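Beta-catenin homolog sys-1 (Caenorhabditis elegans, PDB 3C2G) acts as a transcriptional coregulator in the Wnt signalling asymmetry pathway, activating or repressing target genes together with transcription factors such as the TCF protein POP-1, which it binds directly. Local coordinates at residues T404-L409 and L465-L470; I397-L402 and L457-S462; M410-T415 and T474-K479; A368-H373 and K428-K433. One frame throughout, in Å; residues are numbered along the deposited sequence.

Interaction 1 of 4, residues T404-L409 and L465-L470; sequences TLNNFL and LRSFIL
Asn-406 and Ser-467 are joined by a side-chain hydrogen bond, the hydroxyl OG of Ser-467 donating to OD1 of Asn-406 at 2.7 Å. The hydroxyl approaches at 116° to the C=O bond and slightly off the amide plane, which gives the buried carbonyl oxygen a donor. The other arm of the amide runs along the base of Arg-466, with Asn-406 ND2 3.7 Å from Arg-466 CB. A bend at chi2 of Arg-466 (-92°) brings its CD back beside the same nitrogen, 3.9 Å from Asn-406 ND2. Beyond the polar pair the contact becomes aliphatic. Leu-470 crosses Asn-406 at about a right angle, its CD1 lying 3.7 Å from Asn-406 CB, and one turn further on Leu-409 places CD1 3.9 Å from Leu-470 CB. Such side-by-side stacking of helices builds the superhelix of an armadillo domain; here the segments run at 26° with axes 9.7 Å apart, and the CA atoms of Asn-406 and Ser-467 come within 6.0 Å. In the next shell, Ser-467 OG has a weak hydrogen bond to the carbonyl of Thr-463, which must share the one hydroxyl proton with OD1, and Leu-470 packs on Met-410 and Ile-413. Asn-407, whose CB points away from helix 457-472, uses OD1 for a hydrogen bond to the backbone of the bound POP-1 peptide. Further out, Arg-466 touches Arg-524 on helix 515-535.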
loop_
_atom_site.group_PDB
_atom_site.type_symbol
_atom_site.label_atom_id
_atom_site.label_comp_id
_atom_site.label_asym_id
_atom_site.label_seq_id
_atom_site.Cartn_x
_atom_site.Cartn_y
_atom_site.Cartn_z
ATOM N N THR A 404 -4.304 17.645 -0.241
ATOM C CA THR A 404 -4.130 18.129 -1.596
ATOM C C THR A 404 -4.440 19.623 -1.667
ATOM O O THR A 404 -3.696 20.373 -2.300
ATOM C CB THR A 404 -5.018 17.372 -2.586
ATOM O OG1 THR A 404 -4.812 15.971 -2.410
ATOM C CG2 THR A 404 -4.699 17.782 -4.025
ATOM N N LEU A 405 -5.524 20.041 -1.010
ATOM C CA LEU A 405 -5.889 21.451 -0.943
ATOM C C LEU A 405 -4.738 22.286 -0.418
ATOM O O LEU A 405 -4.402 23.306 -0.999
ATOM C CB LEU A 405 -7.139 21.684 -0.076
ATOM C CG LEU A 405 -7.659 23.139 0.058
ATOM C CD1 LEU A 405 -8.016 23.721 -1.292
ATOM C CD2 LEU A 405 -8.859 23.253 1.013
ATOM N N ASN A 406 -4.128 21.822 0.664
ATOM C CA ASN A 406 -3.072 22.549 1.348
ATOM C C ASN A 406 -1.820 22.705 0.500
ATOM O O ASN A 406 -1.164 23.745 0.552
ATOM C CB ASN A 406 -2.750 21.888 2.690
ATOM C CG ASN A 406 -3.933 21.922 3.669
ATOM O OD1 ASN A 406 -4.952 22.580 3.426
ATOM N ND2 ASN A 406 -3.794 21.211 4.786
ATOM N N ASN A 407 -1.507 21.691 -0.302
ATOM C CA ASN A 407 -0.416 21.786 -1.279
ATOM C C ASN A 407 -0.663 22.819 -2.378
ATOM O O ASN A 407 0.286 23.365 -2.924
ATOM C CB ASN A 407 -0.088 20.416 -1.874
ATOM C CG ASN A 407 0.545 19.475 -0.858
ATOM O OD1 ASN A 407 1.110 19.921 0.147
ATOM N ND2 ASN A 407 0.434 18.166 -1.101
ATOM N N PHE A 408 -1.931 23.098 -2.683
ATOM C CA PHE A 408 -2.295 24.183 -3.607
ATOM C C PHE A 408 -2.168 25.570 -2.977
ATOM O O PHE A 408 -1.597 26.473 -3.573
ATOM C CB PHE A 408 -3.730 24.034 -4.119
ATOM C CG PHE A 408 -3.919 22.939 -5.107
ATOM C CD1 PHE A 408 -3.129 22.858 -6.239
ATOM C CD2 PHE A 408 -4.919 21.999 -4.922
ATOM C CE1 PHE A 408 -3.313 21.840 -7.156
ATOM C CE2 PHE A 408 -5.115 20.975 -5.838
ATOM C CZ PHE A 408 -4.306 20.896 -6.957
ATOM N N LEU A 409 -2.717 25.740 -1.776
ATOM C CA LEU A 409 -2.876 27.071 -1.188
ATOM C C LEU A 409 -1.552 27.792 -0.924
ATOM O O LEU A 409 -1.526 29.010 -0.830
ATOM C CB LEU A 409 -3.759 27.029 0.064
ATOM C CG LEU A 409 -5.217 26.596 -0.142
ATOM C CD1 LEU A 409 -5.942 26.301 1.176
ATOM C CD2 LEU A 409 -5.993 27.606 -0.973
ATOM N N LEU A 465 -7.114 21.722 10.740
ATOM C CA LEU A 465 -6.682 22.976 11.335
ATOM C C LEU A 465 -5.790 23.699 10.344
ATOM O O LEU A 465 -5.903 24.920 10.161
ATOM C CB LEU A 465 -5.947 22.760 12.661
ATOM C CG LEU A 465 -6.756 22.145 13.794
ATOM C CD1 LEU A 465 -5.862 21.922 15.019
ATOM C CD2 LEU A 465 -7.973 22.998 14.147
ATOM N N ARG A 466 -4.923 22.928 9.697
ATOM C CA ARG A 466 -4.000 23.470 8.716
ATOM C C ARG A 466 -4.762 24.092 7.534
ATOM O O ARG A 466 -4.432 25.187 7.081
ATOM C CB ARG A 466 -3.042 22.381 8.237
ATOM C CG ARG A 466 -1.602 22.829 8.193
ATOM C CD ARG A 466 -1.227 23.376 6.860
ATOM N NE ARG A 466 -0.162 24.371 6.967
ATOM C CZ ARG A 466 1.031 24.243 6.403
ATOM N NH1 ARG A 466 1.310 23.148 5.699
ATOM N NH2 ARG A 466 1.933 25.209 6.532
ATOM N N SER A 467 -5.780 23.395 7.049
ATOM C CA SER A 467 -6.611 23.916 5.976
ATOM C C SER A 467 -7.200 25.294 6.303
ATOM O O SER A 467 -7.171 26.183 5.462
ATOM C CB SER A 467 -7.721 22.922 5.618
ATOM O OG SER A 467 -7.183 21.878 4.828
ATOM N N PHE A 468 -7.730 25.448 7.517
ATOM C CA PHE A 468 -8.297 26.705 7.966
ATOM C C PHE A 468 -7.229 27.779 8.067
ATOM O O PHE A 468 -7.443 28.906 7.630
ATOM C CB PHE A 468 -9.017 26.538 9.304
ATOM C CG PHE A 468 -10.351 25.878 9.186
ATOM C CD1 PHE A 468 -11.337 26.419 8.375
ATOM C CD2 PHE A 468 -10.640 24.714 9.899
ATOM C CE1 PHE A 468 -12.588 25.793 8.263
ATOM C CE2 PHE A 468 -11.895 24.087 9.783
ATOM C CZ PHE A 468 -12.858 24.627 8.969
ATOM N N ILE A 469 -6.082 27.422 8.632
ATOM C CA ILE A 469 -4.940 28.318 8.675
ATOM C C ILE A 469 -4.646 28.874 7.280
ATOM O O ILE A 469 -4.621 30.089 7.090
ATOM C CB ILE A 469 -3.693 27.627 9.251
ATOM C CG1 ILE A 469 -3.873 27.378 10.747
ATOM C CG2 ILE A 469 -2.439 28.466 9.006
ATOM C CD1 ILE A 469 -2.899 26.362 11.334
ATOM N N LEU A 470 -4.451 27.993 6.307
ATOM C CA LEU A 470 -4.090 28.421 4.959
ATOM C C LEU A 470 -5.205 29.170 4.224
ATOM O O LEU A 470 -4.940 30.162 3.543
ATOM C CB LEU A 470 -3.616 27.235 4.129
ATOM C CG LEU A 470 -2.372 26.520 4.655
ATOM C CD1 LEU A 470 -2.021 25.318 3.767
ATOM C CD2 LEU A 470 -1.188 27.477 4.792
#

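Interaction 2 of 4, residues I397-L402 and L457-S462; sequences IICNCL and LLELRS
The carboxylate of Glu-459 takes no part in the contact with Cys-399, whose SG lies 3.9 Å from Glu-459 O and 4.3 Å from Glu-459 CG; OE2 forms a salt bridge with a basic side chain of the bound POP-1 peptide. The second flat group, the guanidinium of Arg-461, belongs to the side of helix 457-472 turned from the contact. One of its faces carries Leu-457 CD2, 3.8 Å above the plane and over its centre; NE and NH2 donate to the carbonyls of Cys-446 and Cys-449, and Trp-504 adds a cation-pi contact. The contact itself is an apolar seam of the armadillo domain, in which helices 388-409 and 457-472 lie side by side at 29° with segment axes 9.3 Å apart. No hydrogen bond crosses it. CA atoms of Cys-399 and Leu-460 approach to 5.1 Å, a spacing consistent with the small side chain of the cysteine. In Leu-460, chi1 of 176° (CG anti to the backbone N) and chi2 near 60° together lay CD1 against helix 388-409. There CD1 is 3.8 Å from Ile-398 CG2 and 4.3 Å from Leu-402 CD1, so a single carbon bridges two side chains one turn apart. Leu-460 also touches Leu-382 in a loop. The same CD1 comes still closer to the main chain, lying 3.7 Å from Cys-399 N.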
loop_
_atom_site.group_PDB
_atom_site.type_symbol
_atom_site.label_atom_id
_atom_site.label_comp_id
_atom_site.label_asym_id
_atom_site.label_seq_id
_atom_site.Cartn_x
_atom_site.Cartn_y
_atom_site.Cartn_z
ATOM N N ILE A 397 -9.947 9.459 3.407
ATOM C CA ILE A 397 -10.297 10.116 2.147
ATOM C C ILE A 397 -10.349 11.653 2.283
ATOM O O ILE A 397 -9.701 12.376 1.516
ATOM C CB ILE A 397 -11.618 9.566 1.553
ATOM C CG1 ILE A 397 -11.405 8.126 1.055
ATOM C CG2 ILE A 397 -12.105 10.468 0.420
ATOM C CD1 ILE A 397 -12.637 7.446 0.532
ATOM N N ILE A 398 -11.115 12.138 3.258
ATOM C CA ILE A 398 -11.204 13.567 3.527
ATOM C C ILE A 398 -9.821 14.115 3.850
ATOM O O ILE A 398 -9.450 15.202 3.412
ATOM C CB ILE A 398 -12.169 13.862 4.683
ATOM C CG1 ILE A 398 -13.577 13.410 4.308
ATOM C CG2 ILE A 398 -12.172 15.368 5.027
ATOM C CD1 ILE A 398 -14.505 13.332 5.502
ATOM N N CYS A 399 -9.053 13.336 4.602
ATOM C CA CYS A 399 -7.706 13.730 4.945
ATOM C C CYS A 399 -6.827 13.896 3.705
ATOM O O CYS A 399 -6.089 14.871 3.610
ATOM C CB CYS A 399 -7.095 12.744 5.915
ATOM S SG CYS A 399 -5.578 13.380 6.616
ATOM N N ASN A 400 -6.920 12.955 2.757
ATOM C CA ASN A 400 -6.248 13.088 1.466
ATOM C C ASN A 400 -6.647 14.345 0.707
ATOM O O ASN A 400 -5.793 15.019 0.137
ATOM C CB ASN A 400 -6.555 11.891 0.558
ATOM C CG ASN A 400 -5.885 10.606 1.014
ATOM O OD1 ASN A 400 -4.873 10.624 1.714
ATOM N ND2 ASN A 400 -6.440 9.483 0.590
ATOM N N CYS A 401 -7.938 14.637 0.659
ATOM C CA CYS A 401 -8.422 15.789 -0.103
ATOM C C CYS A 401 -7.890 17.114 0.449
ATOM O O CYS A 401 -7.369 17.931 -0.302
ATOM C CB CYS A 401 -9.941 15.794 -0.183
ATOM S SG CYS A 401 -10.653 14.457 -1.198
ATOM N N LEU A 402 -7.965 17.285 1.765
ATOM C CA LEU A 402 -7.488 18.489 2.427
ATOM C C LEU A 402 -5.981 18.643 2.344
ATOM O O LEU A 402 -5.467 19.769 2.268
ATOM C CB LEU A 402 -7.933 18.515 3.883
ATOM C CG LEU A 402 -9.435 18.519 4.148
ATOM C CD1 LEU A 402 -9.634 18.322 5.619
ATOM C CD2 LEU A 402 -10.148 19.803 3.674
ATOM N N LEU A 457 -8.468 9.594 12.756
ATOM C CA LEU A 457 -9.060 10.829 13.270
ATOM C C LEU A 457 -8.056 11.913 13.694
ATOM O O LEU A 457 -8.249 13.100 13.400
ATOM C CB LEU A 457 -10.028 10.516 14.413
ATOM C CG LEU A 457 -11.048 11.582 14.805
ATOM C CD1 LEU A 457 -11.873 12.056 13.612
ATOM C CD2 LEU A 457 -11.960 11.036 15.894
ATOM N N LEU A 458 -6.988 11.505 14.371
ATOM C CA LEU A 458 -5.995 12.451 14.858
ATOM C C LEU A 458 -5.345 13.239 13.724
ATOM O O LEU A 458 -5.208 14.464 13.804
ATOM C CB LEU A 458 -4.929 11.726 15.677
ATOM C CG LEU A 458 -3.732 12.543 16.168
ATOM C CD1 LEU A 458 -4.178 13.763 17.023
ATOM C CD2 LEU A 458 -2.760 11.657 16.934
ATOM N N GLU A 459 -4.955 12.523 12.675
ATOM C CA GLU A 459 -4.258 13.102 11.548
ATOM C C GLU A 459 -5.222 13.947 10.731
ATOM O O GLU A 459 -4.817 14.951 10.147
ATOM C CB GLU A 459 -3.634 12.000 10.687
ATOM C CG GLU A 459 -2.677 12.511 9.600
ATOM C CD GLU A 459 -1.983 11.406 8.808
ATOM O OE1 GLU A 459 -1.708 10.318 9.373
ATOM O OE2 GLU A 459 -1.698 11.646 7.610
ATOM N N LEU A 460 -6.491 13.542 10.701
ATOM C CA LEU A 460 -7.533 14.318 10.052
ATOM C C LEU A 460 -7.751 15.682 10.725
ATOM O O LEU A 460 -7.864 16.694 10.050
ATOM C CB LEU A 460 -8.854 13.549 10.015
ATOM C CG LEU A 460 -10.045 14.333 9.435
ATOM C CD1 LEU A 460 -9.800 14.770 7.983
ATOM C CD2 LEU A 460 -11.331 13.552 9.531
ATOM N N ARG A 461 -7.823 15.699 12.049
ATOM C CA ARG A 461 -8.105 16.927 12.793
ATOM C C ARG A 461 -6.925 17.877 12.723
ATOM O O ARG A 461 -7.089 19.081 12.658
ATOM C CB ARG A 461 -8.480 16.609 14.245
ATOM C CG ARG A 461 -9.776 15.838 14.330
ATOM C CD ARG A 461 -10.217 15.496 15.731
ATOM N NE ARG A 461 -11.636 15.167 15.668
ATOM C CZ ARG A 461 -12.374 14.730 16.681
ATOM N NH1 ARG A 461 -11.834 14.535 17.881
ATOM N NH2 ARG A 461 -13.661 14.481 16.481
ATOM N N SER A 462 -5.729 17.322 12.704
ATOM C CA SER A 462 -4.547 18.129 12.539
ATOM C C SER A 462 -4.542 18.792 11.157
ATOM O O SER A 462 -4.215 19.974 11.039
ATOM C CB SER A 462 -3.311 17.259 12.728
ATOM O OG SER A 462 -2.141 18.042 12.713
#

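Interaction 3 of 4, residues M410-T415 and T474-K479; sequences MMWIPT and TPFVPK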
loop_
_atom_site.group_PDB
_atom_site.type_symbol
_atom_site.label_atom_id
_atom_site.label_comp_id
_atom_site.label_asym_id
_atom_site.label_seq_id
_atom_site.Cartn_x
_atom_site.Cartn_y
_atom_site.Cartn_z
HETATM N N MSE A 410 -0.464 27.037 -0.840
HETATM C CA MSE A 410 0.875 27.598 -0.671
HETATM C C MSE A 410 1.201 28.646 -1.730
HETATM O O MSE A 410 1.674 29.739 -1.400
HETATM C CB MSE A 410 1.918 26.483 -0.710
HETATM C CG MSE A 410 1.603 25.323 0.215
HETATM SE SE MSE A 410 2.304 25.510 2.039
HETATM C CE MSE A 410 1.765 27.339 2.515
HETATM N N MSE A 411 0.929 28.307 -2.991
HETATM C CA MSE A 411 1.123 29.202 -4.136
HETATM C C MSE A 411 0.752 30.661 -3.868
HETATM O O MSE A 411 1.461 31.568 -4.270
HETATM C CB MSE A 411 0.286 28.723 -5.325
HETATM C CG MSE A 411 0.709 27.398 -5.938
HETATM SE SE MSE A 411 -0.637 26.749 -7.223
HETATM C CE MSE A 411 -0.680 28.278 -8.465
ATOM N N TRP A 412 -0.364 30.873 -3.184
ATOM C CA TRP A 412 -1.025 32.168 -3.182
ATOM C C TRP A 412 -0.898 32.955 -1.896
ATOM O O TRP A 412 -1.445 34.052 -1.787
ATOM C CB TRP A 412 -2.497 31.987 -3.525
ATOM C CG TRP A 412 -2.685 31.324 -4.819
ATOM C CD1 TRP A 412 -2.184 31.725 -6.016
ATOM C CD2 TRP A 412 -3.420 30.124 -5.070
ATOM N NE1 TRP A 412 -2.563 30.857 -6.999
ATOM C CE2 TRP A 412 -3.327 29.862 -6.449
ATOM C CE3 TRP A 412 -4.155 29.247 -4.261
ATOM C CZ2 TRP A 412 -3.941 28.763 -7.045
ATOM C CZ3 TRP A 412 -4.767 28.157 -4.855
ATOM C CH2 TRP A 412 -4.654 27.923 -6.235
ATOM N N ILE A 413 -0.188 32.399 -0.925
ATOM C CA ILE A 413 0.024 33.095 0.329
ATOM C C ILE A 413 1.354 33.842 0.254
ATOM O O ILE A 413 2.384 33.240 -0.076
ATOM C CB ILE A 413 -0.070 32.141 1.538
ATOM C CG1 ILE A 413 -1.445 31.461 1.541
ATOM C CG2 ILE A 413 0.126 32.901 2.847
ATOM C CD1 ILE A 413 -1.535 30.215 2.369
ATOM N N PRO A 414 1.320 35.167 0.518
ATOM C CA PRO A 414 2.483 36.060 0.444
ATOM C C PRO A 414 3.692 35.531 1.201
ATOM O O PRO A 414 3.664 35.447 2.425
ATOM C CB PRO A 414 1.976 37.358 1.098
ATOM C CG PRO A 414 0.665 36.999 1.756
ATOM C CD PRO A 414 0.109 35.913 0.905
ATOM N N THR A 415 4.730 35.158 0.458
ATOM C CA THR A 415 6.001 34.737 1.040
ATOM C C THR A 415 7.037 35.845 0.832
ATOM O O THR A 415 7.288 36.244 -0.311
ATOM C CB THR A 415 6.505 33.417 0.422
ATOM N N THR A 474 -5.182 33.315 2.861
ATOM C CA THR A 474 -5.280 33.492 1.419
ATOM C C THR A 474 -6.055 34.780 1.141
ATOM O O THR A 474 -7.226 34.884 1.494
ATOM C CB THR A 474 -5.985 32.278 0.783
ATOM O OG1 THR A 474 -5.177 31.117 0.976
ATOM C CG2 THR A 474 -6.194 32.479 -0.676
ATOM N N PRO A 475 -5.398 35.760 0.505
ATOM C CA PRO A 475 -5.893 37.135 0.324
ATOM C C PRO A 475 -7.289 37.239 -0.300
ATOM O O PRO A 475 -8.116 37.996 0.199
ATOM C CB PRO A 475 -4.851 37.762 -0.613
ATOM C CG PRO A 475 -3.606 36.996 -0.345
ATOM C CD PRO A 475 -4.071 35.576 -0.111
ATOM N N PHE A 476 -7.554 36.488 -1.365
ATOM C CA PHE A 476 -8.850 36.579 -2.042
ATOM C C PHE A 476 -9.982 35.817 -1.359
ATOM O O PHE A 476 -11.123 35.897 -1.799
ATOM C CB PHE A 476 -8.742 36.113 -3.489
ATOM C CG PHE A 476 -8.377 34.669 -3.632
ATOM C CD1 PHE A 476 -9.358 33.682 -3.577
ATOM C CD2 PHE A 476 -7.051 34.293 -3.831
ATOM C CE1 PHE A 476 -9.010 32.340 -3.714
ATOM C CE2 PHE A 476 -6.708 32.952 -3.978
ATOM C CZ PHE A 476 -7.684 31.978 -3.921
ATOM N N VAL A 477 -9.685 35.069 -0.301
ATOM C CA VAL A 477 -10.747 34.334 0.367
ATOM C C VAL A 477 -11.529 35.262 1.302
ATOM O O VAL A 477 -10.950 35.829 2.224
ATOM C CB VAL A 477 -10.219 33.072 1.111
ATOM C CG1 VAL A 477 -11.290 32.489 2.010
ATOM C CG2 VAL A 477 -9.764 32.027 0.113
ATOM N N PRO A 478 -12.844 35.422 1.054
ATOM C CA PRO A 478 -13.692 36.224 1.943
ATOM C C PRO A 478 -13.787 35.588 3.326
ATOM O O PRO A 478 -14.072 34.394 3.439
ATOM C CB PRO A 478 -15.061 36.215 1.247
ATOM C CG PRO A 478 -15.031 35.058 0.336
ATOM C CD PRO A 478 -13.609 34.849 -0.071
ATOM N N LYS A 479 -13.545 36.386 4.358
ATOM C CA LYS A 479 -13.420 35.887 5.715
ATOM C C LYS A 479 -14.574 36.282 6.623
ATOM O O LYS A 479 -14.676 35.803 7.762
ATOM C CB LYS A 479 -12.107 36.389 6.295
ATOM C CG LYS A 479 -10.928 35.569 5.838
ATOM C CD LYS A 479 -9.833 36.444 5.305
ATOM C CE LYS A 479 -8.935 35.637 4.396
ATOM N NZ LYS A 479 -8.485 36.471 3.265
#
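Ile-413 and Thr-474 form the buried side of this loop-to-loop contact, their side chains crossing at about a right angle with CG1 of Ile-413 3.8 Å from OG1 of Thr-474. That hydroxyl is hydrogen-bonded to the carbonyl of Leu-470. Nearby the carbonyl O of Trp-412 comes within 3.5 Å of Pro-475 CD, while Trp-412 CB approaches the edge of the Phe-476 ring at CE2, 4.3 Å away. Phe-476 has CG between its backbone N and carbonyl carbon (chi1 64°), which folds the ring back so that Thr-474 CG2 lies 3.4 Å above one face, toward its rim. The outer side is looser: the exposed rings of Pro-414 and Pro-475 slide past each other in opposite directions, Pro-414 CD 4.1 Å from Pro-475 CG. No hydrogen bond links the two loops. A type I turn from Thr-474 to Val-477 is closed by Val-477 N to Thr-474 O; Lys-479 NZ adds bonds to Thr-474 O at 2.7 Å and Val-477 O at 2.8 Å. The bond to Val-477 O lies in that carbonyl's plane, on a lone pair; the one to Thr-474 O stands 41° out of the Thr-474 carbonyl plane, on the face opposite Val-477 N. These loops leave helices 388-409 and 457-472 and pack beside their ends, Ile-413 on Leu-470; Trp-412 and Phe-476 lie against helix 425-432, and Trp-412 also meets Ile-364 of helix 357-365.

Interaction 4 of 4, residues A368-H373 and K428-K433; sequences AIFLLH and KQQVCK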
loop_
_atom_site.group_PDB
_atom_site.type_symbol
_atom_site.label_atom_id
_atom_site.label_comp_id
_atom_site.label_asym_id
_atom_site.label_seq_id
_atom_site.Cartn_x
_atom_site.Cartn_y
_atom_site.Cartn_z
ATOM N N ALA A 368 -9.237 20.250 -10.419
ATOM C CA ALA A 368 -8.910 19.401 -9.279
ATOM C C ALA A 368 -9.496 19.950 -7.976
ATOM O O ALA A 368 -10.037 19.193 -7.179
ATOM C CB ALA A 368 -7.403 19.211 -9.158
ATOM N N ILE A 369 -9.413 21.264 -7.773
ATOM C CA ILE A 369 -9.891 21.859 -6.520
ATOM C C ILE A 369 -11.399 21.709 -6.372
ATOM O O ILE A 369 -11.886 21.305 -5.314
ATOM C CB ILE A 369 -9.415 23.327 -6.319
ATOM C CG1 ILE A 369 -7.888 23.366 -6.246
ATOM C CG2 ILE A 369 -9.995 23.905 -5.034
ATOM C CD1 ILE A 369 -7.256 24.694 -6.609
ATOM N N PHE A 370 -12.136 21.996 -7.433
ATOM C CA PHE A 370 -13.563 21.729 -7.431
ATOM C C PHE A 370 -13.861 20.274 -7.026
ATOM O O PHE A 370 -14.768 20.014 -6.237
ATOM C CB PHE A 370 -14.149 22.004 -8.813
ATOM C CG PHE A 370 -15.441 22.747 -8.777
ATOM C CD1 PHE A 370 -15.479 24.107 -9.094
ATOM C CD2 PHE A 370 -16.628 22.095 -8.414
ATOM C CE1 PHE A 370 -16.676 24.813 -9.059
ATOM C CE2 PHE A 370 -17.838 22.789 -8.370
ATOM C CZ PHE A 370 -17.862 24.155 -8.699
ATOM N N LEU A 371 -13.093 19.333 -7.569
ATOM C CA LEU A 371 -13.328 17.924 -7.325
ATOM C C LEU A 371 -13.116 17.539 -5.875
ATOM O O LEU A 371 -13.895 16.750 -5.328
ATOM C CB LEU A 371 -12.462 17.055 -8.241
ATOM C CG LEU A 371 -12.600 15.541 -8.053
ATOM C CD1 LEU A 371 -14.011 15.098 -8.361
ATOM C CD2 LEU A 371 -11.613 14.817 -8.918
ATOM N N LEU A 372 -12.076 18.091 -5.252
ATOM C CA LEU A 372 -11.874 17.917 -3.814
ATOM C C LEU A 372 -13.102 18.328 -3.017
ATOM O O LEU A 372 -13.476 17.659 -2.058
ATOM C CB LEU A 372 -10.683 18.725 -3.317
ATOM C CG LEU A 372 -9.345 18.525 -4.014
ATOM C CD1 LEU A 372 -8.340 19.511 -3.449
ATOM C CD2 LEU A 372 -8.861 17.082 -3.881
ATOM N N HIS A 373 -13.722 19.434 -3.413
ATOM C CA HIS A 373 -14.907 19.930 -2.734
ATOM C C HIS A 373 -16.059 18.935 -2.854
ATOM O O HIS A 373 -16.775 18.685 -1.892
ATOM C CB HIS A 373 -15.305 21.309 -3.285
ATOM C CG HIS A 373 -16.518 21.886 -2.632
ATOM N ND1 HIS A 373 -17.802 21.595 -3.051
ATOM C CD2 HIS A 373 -16.646 22.716 -1.570
ATOM C CE1 HIS A 373 -18.664 22.227 -2.276
ATOM N NE2 HIS A 373 -17.989 22.918 -1.373
ATOM N N LYS A 428 -9.691 31.007 -8.228
ATOM C CA LYS A 428 -10.400 31.737 -7.175
ATOM C C LYS A 428 -11.752 31.126 -6.860
ATOM O O LYS A 428 -12.065 30.924 -5.690
ATOM C CB LYS A 428 -10.551 33.233 -7.498
ATOM C CG LYS A 428 -9.323 34.104 -7.234
ATOM C CD LYS A 428 -9.513 35.465 -7.909
ATOM C CE LYS A 428 -8.663 36.582 -7.285
ATOM N NZ LYS A 428 -7.326 36.769 -7.951
ATOM N N GLN A 429 -12.549 30.811 -7.882
ATOM C CA GLN A 429 -13.883 30.257 -7.615
ATOM C C GLN A 429 -13.813 28.849 -7.005
ATOM O O GLN A 429 -14.648 28.483 -6.182
ATOM C CB GLN A 429 -14.835 30.326 -8.832
ATOM C CG GLN A 429 -14.416 29.550 -10.083
ATOM C CD GLN A 429 -15.607 29.192 -10.998
ATOM O OE1 GLN A 429 -16.443 30.043 -11.344
ATOM N NE2 GLN A 429 -15.674 27.924 -11.402
ATOM N N GLN A 430 -12.805 28.083 -7.394
ATOM C CA GLN A 430 -12.606 26.750 -6.833
ATOM C C GLN A 430 -12.239 26.842 -5.343
ATOM O O GLN A 430 -12.895 26.247 -4.493
ATOM C CB GLN A 430 -11.549 25.966 -7.635
ATOM C CG GLN A 430 -11.967 25.557 -9.071
ATOM C CD GLN A 430 -10.859 24.802 -9.813
ATOM O OE1 GLN A 430 -10.520 23.663 -9.472
ATOM N NE2 GLN A 430 -10.278 25.445 -10.824
ATOM N N VAL A 431 -11.223 27.633 -5.022
ATOM C CA VAL A 431 -10.804 27.782 -3.637
ATOM C C VAL A 431 -11.907 28.362 -2.740
ATOM O O VAL A 431 -12.036 27.966 -1.579
ATOM C CB VAL A 431 -9.519 28.607 -3.537
ATOM C CG1 VAL A 431 -9.169 28.914 -2.086
ATOM C CG2 VAL A 431 -8.369 27.866 -4.222
ATOM N N CYS A 432 -12.712 29.278 -3.274
ATOM C CA CYS A 432 -13.716 29.978 -2.462
ATOM C C CYS A 432 -14.904 29.105 -2.101
ATOM O O CYS A 432 -15.630 29.387 -1.154
ATOM C CB CYS A 432 -14.199 31.248 -3.165
ATOM S SG CYS A 432 -12.987 32.585 -3.125
ATOM N N LYS A 433 -15.110 28.045 -2.861
ATOM C CA LYS A 433 -16.103 27.041 -2.494
ATOM C C LYS A 433 -15.869 26.492 -1.080
ATOM O O LYS A 433 -16.824 26.135 -0.392
ATOM C CB LYS A 433 -16.094 25.898 -3.503
ATOM C CG LYS A 433 -16.761 26.240 -4.818
ATOM C CD LYS A 433 -17.426 25.006 -5.415
ATOM C CE LYS A 433 -18.828 24.786 -4.846
ATOM N NZ LYS A 433 -19.805 25.778 -5.397
#
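Gln-430 turns its CG anti to its carbonyl carbon (chi1 -69°) and is extended beyond it, a shape that carries OE1 across to the backbone of Phe-370. There Phe-370 N donates to Gln-430 OE1 at 3.1 Å and 161°, in the amide plane and on a lone pair. The donor belongs to the first turn of helix 368-377, whose N-terminal end would probably favour the partial negative charge of OE1. Lys-433 behaves differently, bending at chi2, chi3 and chi4 to wind between two rings. Its CD sits over a face of Phe-370, 3.8 Å from the ring centroid, and its CE over a face of His-373, 3.9 Å from that centroid: two CH-pi contacts from consecutive methylenes. NZ ends in a salt bridge with Glu-436. The edge of the Phe-370 ring meets Gln-430, CD1 to CG 3.8 Å. On the buried flank, Ile-369 CD1 and Val-431 CG2 touch at 4.1 Å, backed by Phe-408 and Leu-409 of helix 388-409. With segment axes 8.4 Å apart and only 18° between them, helices 368-377 and 425-432 pack nearly parallel, the close side-by-side stacking from which an armadillo superhelix is built.

In the fold
Interactions 1 and 2 are successive parts of one seam between helices 388-409 and 457-472, their centres 11 Å apart and joined where Ser-467 OG touches Leu-402 CB at 3.6 Å. Interaction 3 continues that seam into the following loops, its centre about 10 Å from that of interaction 1 and 21 Å from that of interaction 2. Interaction 4 stacks a second helix pair on the first: Phe-408 CD2 meets Ile-369 CG1 at 3.5 Å, and Trp-412 CZ3 of interaction 3 meets Val-431 CG2 at 3.7 Å. The bound POP-1 peptide runs past helices 388-409 and 457-472, reached by Glu-459 and Asn-400 in interaction 2, by Asn-407 in interaction 1 and by Met-410 in interaction 3.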